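PDB 7JRM: F5/8 type C domain protein, which belongs to ZmpB, an O-glycopeptidase of mucins, and probably helps it recognise glycans through a carbohydrate-binding module. Local coordinates for residues L373-P387 with F447-N461. Numbering follows the deposited sequence.
Sequences LNAQEQFIAAGELKP and FEDEGFSGVMFYLFN
Tyr458 reaches across to Leu385 and Ala382, and its side chain illustrates how one aromatic residue can add apolar packing to a backbone-bonded parallel strand pair. CB starts against Leu385 CD1 at 3.8 Å, and CG lies against the same methyl. With CG placed beside the backbone N (chi1 -75°), the ring swings toward the partner strand, and CD1 comes within 3.5 Å of Leu385 CG. Further out, CE1, CE2 and CZ all meet Ala382 CB, which stands over one face in a CH-pi contact, 3.6 Å from the ring centroid and 20° off the normal. At the tip, OH is hydrogen-bonded to Asp395 O in strand 391-395, tethering the far end of the ring to that strand.

The setting is probably the junction of two folds. Strand 372-384 follows short parallel strands, consistent with leucine-rich repeats, and then joins strand 452-461 in a sheet that continues antiparallel, an arrangement reminiscent of the repeat-to-Ig-like transition of internalins. Beta bulges interrupt the parallel register on both sides of the regular run from Gln378 to Ala381. At the first, where the chain turns at Glu377, Ser453 grips two successive amides: its OG accepts Glu377 N at 3.0 Å and its carbonyl O accepts Gln378 N at 2.8 Å. The side-chain amide of Gln378 turns to an earlier part of the chain, NE2 donating to Met353 O and OE1 accepting from Val358 N. On the face of the sheet away from the Gln378 and Ile380 side chains, Phe379 and Phe457 run side by side, with CE1 of Phe379 3.5 Å from CB of Phe457. Past the second bulge, one water donates to Glu384 OE1 and Leu385 O and accepts from Asn461 N at 2.8 Å.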
loop_
_atom_site.group_PDB
_atom_site.type_symbol
_atom_site.label_atom_id
_atom_site.label_comp_id
_atom_site.label_asym_id
_atom_site.label_seq_id
_atom_site.Cartn_x
_atom_site.Cartn_y
_atom_site.Cartn_z
ATOM N N LEU A 373 17.170 19.329 -23.381
ATOM C CA LEU A 373 16.635 19.583 -24.714
ATOM C C LEU A 373 17.314 20.822 -25.278
ATOM O O LEU A 373 17.079 21.937 -24.799
ATOM C CB LEU A 373 15.117 19.756 -24.674
ATOM C CG LEU A 373 14.442 20.072 -26.011
ATOM C CD1 LEU A 373 14.629 18.927 -26.993
ATOM C CD2 LEU A 373 12.964 20.371 -25.806
ATOM N N ASN A 374 18.155 20.628 -26.288
ATOM C CA ASN A 374 18.849 21.715 -26.974
ATOM C C ASN A 374 18.217 21.853 -28.358
ATOM O O ASN A 374 18.595 21.156 -29.301
ATOM C CB ASN A 374 20.348 21.442 -27.061
ATOM C CG ASN A 374 20.995 21.297 -25.696
ATOM O OD1 ASN A 374 20.868 22.172 -24.839
ATOM N ND2 ASN A 374 21.693 20.188 -25.489
ATOM N N ALA A 375 17.251 22.760 -28.470
ATOM C CA ALA A 375 16.504 22.991 -29.703
ATOM C C ALA A 375 16.464 24.478 -30.030
ATOM O O ALA A 375 15.419 25.043 -30.359
ATOM C CB ALA A 375 15.091 22.427 -29.595
ATOM N N GLN A 376 17.617 25.131 -29.949
ATOM C CA GLN A 376 17.701 26.570 -30.144
ATOM C C GLN A 376 18.061 26.906 -31.585
ATOM O O GLN A 376 18.765 26.154 -32.265
ATOM C CB GLN A 376 18.734 27.182 -29.198
ATOM C CG GLN A 376 18.344 27.131 -27.732
ATOM C CD GLN A 376 18.929 28.280 -26.937
ATOM O OE1 GLN A 376 20.111 28.600 -27.066
ATOM N NE2 GLN A 376 18.104 28.910 -26.108
ATOM N N GLU A 377 17.557 28.053 -32.044
ATOM C CA GLU A 377 17.889 28.620 -33.352
ATOM C C GLU A 377 17.508 27.668 -34.489
ATOM O O GLU A 377 18.334 27.270 -35.313
ATOM C CB GLU A 377 19.371 29.003 -33.420
ATOM C CG GLU A 377 19.730 30.212 -32.574
ATOM C CD GLU A 377 21.197 30.578 -32.666
ATOM O OE1 GLU A 377 21.798 30.370 -33.741
ATOM O OE2 GLU A 377 21.750 31.076 -31.663
ATOM N N GLN A 378 16.228 27.314 -34.521
ATOM C CA GLN A 378 15.689 26.544 -35.628
ATOM C C GLN A 378 15.402 27.459 -36.816
ATOM O O GLN A 378 15.330 28.683 -36.692
ATOM C CB GLN A 378 14.409 25.819 -35.210
ATOM C CG GLN A 378 14.526 25.041 -33.911
ATOM C CD GLN A 378 15.316 23.759 -34.072
ATOM O OE1 GLN A 378 14.959 22.895 -34.872
ATOM N NE2 GLN A 378 16.396 23.628 -33.310
ATOM N N PHE A 379 15.244 26.844 -37.986
ATOM C CA PHE A 379 14.813 27.561 -39.183
ATOM C C PHE A 379 13.903 26.641 -39.981
ATOM O O PHE A 379 14.358 25.622 -40.508
ATOM C CB PHE A 379 15.996 28.020 -40.033
ATOM C CG PHE A 379 15.586 28.631 -41.340
ATOM C CD1 PHE A 379 14.977 29.875 -41.375
ATOM C CD2 PHE A 379 15.783 27.953 -42.531
ATOM C CE1 PHE A 379 14.588 30.438 -42.574
ATOM C CE2 PHE A 379 15.396 28.510 -43.734
ATOM C CZ PHE A 379 14.797 29.754 -43.755
ATOM N N ILE A 380 12.630 27.004 -40.080
ATOM C CA ILE A 380 11.627 26.198 -40.763
ATOM C C ILE A 380 11.179 26.982 -41.989
ATOM O O ILE A 380 10.402 27.938 -41.882
ATOM C CB ILE A 380 10.446 25.858 -39.848
ATOM C CG1 ILE A 380 10.952 25.329 -38.504
ATOM C CG2 ILE A 380 9.535 24.840 -40.515
ATOM C CD1 ILE A 380 10.796 26.310 -37.360
ATOM N N ALA A 381 11.672 26.585 -43.159
ATOM C CA ALA A 381 11.240 27.175 -44.423
ATOM C C ALA A 381 9.844 26.655 -44.741
ATOM O O ALA A 381 9.681 25.548 -45.257
ATOM C CB ALA A 381 12.225 26.840 -45.535
ATOM N N ALA A 382 8.829 27.456 -44.429
ATOM C CA ALA A 382 7.439 27.032 -44.529
ATOM C C ALA A 382 6.842 27.240 -45.917
ATOM O O ALA A 382 5.630 27.071 -46.087
ATOM C CB ALA A 382 6.594 27.760 -43.482
ATOM N N GLY A 383 7.652 27.607 -46.903
ATOM C CA GLY A 383 7.184 27.673 -48.273
ATOM C C GLY A 383 6.602 29.021 -48.656
ATOM O O GLY A 383 6.860 30.059 -48.038
ATOM N N GLU A 384 5.789 28.988 -49.709
ATOM C CA GLU A 384 5.217 30.185 -50.307
ATOM C C GLU A 384 3.743 30.314 -49.946
ATOM O O GLU A 384 3.003 29.326 -49.939
ATOM C CB GLU A 384 5.376 30.154 -51.830
ATOM C CG GLU A 384 4.577 31.219 -52.570
ATOM C CD GLU A 384 4.689 31.095 -54.077
ATOM O OE1 GLU A 384 4.654 32.137 -54.764
ATOM O OE2 GLU A 384 4.811 29.956 -54.575
ATOM N N LEU A 385 3.324 31.539 -49.642
ATOM C CA LEU A 385 1.919 31.867 -49.442
ATOM C C LEU A 385 1.410 32.617 -50.664
ATOM O O LEU A 385 2.082 33.523 -51.166
ATOM C CB LEU A 385 1.724 32.711 -48.182
ATOM C CG LEU A 385 2.106 32.071 -46.849
ATOM C CD1 LEU A 385 2.152 33.121 -45.749
ATOM C CD2 LEU A 385 1.145 30.949 -46.487
ATOM N N LYS A 386 0.225 32.235 -51.144
ATOM C CA LYS A 386 -0.344 32.842 -52.339
ATOM C C LYS A 386 -1.331 33.926 -51.943
ATOM O O LYS A 386 -2.308 33.630 -51.236
ATOM C CB LYS A 386 -1.033 31.789 -53.199
ATOM C CG LYS A 386 -0.199 30.539 -53.432
ATOM C CD LYS A 386 0.603 30.640 -54.720
ATOM C CE LYS A 386 1.287 29.323 -55.051
ATOM N NZ LYS A 386 0.304 28.239 -55.324
ATOM N N PRO A 387 -1.127 35.177 -52.357
ATOM C CA PRO A 387 -2.085 36.232 -52.009
ATOM C C PRO A 387 -3.432 36.004 -52.678
ATOM O O PRO A 387 -3.511 35.668 -53.861
ATOM C CB PRO A 387 -1.414 37.511 -52.528
ATOM C CG PRO A 387 0.031 37.155 -52.701
ATOM C CD PRO A 387 0.046 35.705 -53.070
ATOM N N PHE A 447 10.001 32.921 -32.612
ATOM C CA PHE A 447 9.478 32.196 -31.464
ATOM C C PHE A 447 10.622 31.843 -30.526
ATOM O O PHE A 447 11.761 31.646 -30.959
ATOM C CB PHE A 447 8.709 30.935 -31.888
ATOM C CG PHE A 447 9.588 29.790 -32.314
ATOM C CD1 PHE A 447 10.003 29.672 -33.630
ATOM C CD2 PHE A 447 9.976 28.817 -31.405
ATOM C CE1 PHE A 447 10.801 28.617 -34.029
ATOM C CE2 PHE A 447 10.777 27.762 -31.797
ATOM C CZ PHE A 447 11.189 27.660 -33.110
ATOM N N GLU A 448 10.304 31.767 -29.235
ATOM C CA GLU A 448 11.289 31.417 -28.224
ATOM C C GLU A 448 10.585 30.766 -27.041
ATOM O O GLU A 448 9.437 31.088 -26.725
ATOM C CB GLU A 448 12.089 32.645 -27.766
ATOM C CG GLU A 448 11.309 33.625 -26.904
ATOM C CD GLU A 448 11.877 35.030 -26.961
ATOM O OE1 GLU A 448 13.020 35.229 -26.497
ATOM O OE2 GLU A 448 11.182 35.937 -27.468
ATOM N N ASP A 449 11.289 29.838 -26.400
ATOM C CA ASP A 449 10.790 29.136 -25.225
ATOM C C ASP A 449 11.992 28.557 -24.489
ATOM O O ASP A 449 13.144 28.780 -24.873
ATOM C CB ASP A 449 9.778 28.052 -25.613
ATOM C CG ASP A 449 8.866 27.662 -24.464
ATOM O OD1 ASP A 449 8.424 28.563 -23.720
ATOM O OD2 ASP A 449 8.592 26.454 -24.305
ATOM N N GLU A 450 11.717 27.810 -23.420
ATOM C CA GLU A 450 12.778 27.182 -22.643
ATOM C C GLU A 450 13.544 26.181 -23.499
ATOM O O GLU A 450 13.106 25.039 -23.678
ATOM C CB GLU A 450 12.203 26.498 -21.400
ATOM C CG GLU A 450 13.242 25.790 -20.541
ATOM C CD GLU A 450 14.478 26.637 -20.301
ATOM O OE1 GLU A 450 15.515 26.374 -20.945
ATOM O OE2 GLU A 450 14.412 27.564 -19.466
ATOM N N GLY A 451 14.684 26.606 -24.040
ATOM C CA GLY A 451 15.503 25.758 -24.878
ATOM C C GLY A 451 14.999 25.557 -26.289
ATOM O O GLY A 451 15.620 24.801 -27.047
ATOM N N PHE A 452 13.901 26.207 -26.673
ATOM C CA PHE A 452 13.305 26.045 -27.996
ATOM C C PHE A 452 13.113 27.425 -28.611
ATOM O O PHE A 452 12.289 28.211 -28.136
ATOM C CB PHE A 452 11.976 25.293 -27.911
ATOM C CG PHE A 452 11.383 24.953 -29.248
ATOM C CD1 PHE A 452 12.181 24.482 -30.277
ATOM C CD2 PHE A 452 10.023 25.094 -29.472
ATOM C CE1 PHE A 452 11.635 24.165 -31.507
ATOM C CE2 PHE A 452 9.471 24.777 -30.698
ATOM C CZ PHE A 452 10.278 24.312 -31.717
ATOM N N SER A 453 13.871 27.715 -29.667
ATOM C CA SER A 453 13.797 29.003 -30.340
ATOM C C SER A 453 14.142 28.814 -31.809
ATOM O O SER A 453 14.692 27.785 -32.210
ATOM C CB SER A 453 14.739 30.027 -29.695
ATOM O OG SER A 453 16.074 29.831 -30.127
ATOM N N GLY A 454 13.811 29.818 -32.612
ATOM C CA GLY A 454 14.142 29.767 -34.023
ATOM C C GLY A 454 13.285 30.733 -34.824
ATOM O O GLY A 454 12.718 31.680 -34.283
ATOM N N VAL A 455 13.211 30.458 -36.127
ATOM C CA VAL A 455 12.524 31.320 -37.082
ATOM C C VAL A 455 11.749 30.445 -38.058
ATOM O O VAL A 455 12.316 29.534 -38.668
ATOM C CB VAL A 455 13.511 32.224 -37.849
ATOM C CG1 VAL A 455 12.872 32.760 -39.124
ATOM C CG2 VAL A 455 13.997 33.359 -36.964
ATOM N N MET A 456 10.455 30.722 -38.204
ATOM C CA MET A 456 9.624 30.097 -39.226
ATOM C C MET A 456 9.414 31.109 -40.345
ATOM O O MET A 456 8.828 32.174 -40.120
ATOM C CB MET A 456 8.286 29.642 -38.645
ATOM C CG MET A 456 7.426 28.851 -39.615
ATOM S SD MET A 456 6.309 27.716 -38.771
ATOM C CE MET A 456 5.181 27.300 -40.095
ATOM N N PHE A 457 9.890 30.781 -41.542
ATOM C CA PHE A 457 9.962 31.732 -42.643
ATOM C C PHE A 457 8.930 31.402 -43.712
ATOM O O PHE A 457 8.799 30.242 -44.121
ATOM C CB PHE A 457 11.363 31.749 -43.255
ATOM C CG PHE A 457 11.520 32.735 -44.376
ATOM C CD1 PHE A 457 11.619 34.092 -44.113
ATOM C CD2 PHE A 457 11.566 32.309 -45.693
ATOM C CE1 PHE A 457 11.763 35.003 -45.142
ATOM C CE2 PHE A 457 11.709 33.216 -46.726
ATOM C CZ PHE A 457 11.808 34.564 -46.450
ATOM N N TYR A 458 8.208 32.425 -44.158
ATOM C CA TYR A 458 7.313 32.358 -45.303
ATOM C C TYR A 458 7.797 33.327 -46.377
ATOM O O TYR A 458 8.677 34.159 -46.146
ATOM C CB TYR A 458 5.872 32.709 -44.914
ATOM C CG TYR A 458 5.125 31.646 -44.144
ATOM C CD1 TYR A 458 4.488 30.602 -44.802
ATOM C CD2 TYR A 458 5.031 31.701 -42.760
ATOM C CE1 TYR A 458 3.788 29.638 -44.103
ATOM C CE2 TYR A 458 4.339 30.742 -42.053
ATOM C CZ TYR A 458 3.720 29.711 -42.728
ATOM O OH TYR A 458 3.027 28.752 -42.026
ATOM N N LEU A 459 7.201 33.218 -47.562
ATOM C CA LEU A 459 7.404 34.215 -48.602
ATOM C C LEU A 459 6.126 34.344 -49.414
ATOM O O LEU A 459 5.334 33.402 -49.508
ATOM C CB LEU A 459 8.609 33.876 -49.501
ATOM C CG LEU A 459 8.681 32.697 -50.487
ATOM C CD1 LEU A 459 7.786 32.855 -51.722
ATOM C CD2 LEU A 459 10.127 32.485 -50.914
ATOM N N PHE A 460 5.928 35.526 -49.992
ATOM C CA PHE A 460 4.805 35.762 -50.886
ATOM C C PHE A 460 5.208 36.813 -51.909
ATOM O O PHE A 460 5.817 37.828 -51.560
ATOM C CB PHE A 460 3.545 36.195 -50.121
ATOM C CG PHE A 460 3.678 37.510 -49.401
ATOM C CD1 PHE A 460 3.242 38.686 -49.990
ATOM C CD2 PHE A 460 4.221 37.566 -48.128
ATOM C CE1 PHE A 460 3.355 39.895 -49.329
ATOM C CE2 PHE A 460 4.337 38.773 -47.461
ATOM C CZ PHE A 460 3.901 39.937 -48.062
ATOM N N ASN A 461 4.882 36.551 -53.170
ATOM C CA ASN A 461 5.210 37.457 -54.257
ATOM C C ASN A 461 4.048 38.403 -54.527
ATOM O O ASN A 461 2.883 38.070 -54.297
ATOM C CB ASN A 461 5.553 36.677 -55.527
ATOM C CG ASN A 461 6.278 37.525 -56.551
ATOM O OD1 ASN A 461 7.117 38.356 -56.204
ATOM N ND2 ASN A 461 5.957 37.320 -57.822
HETATM O O HOH W 1 3.209 34.346 -53.499
#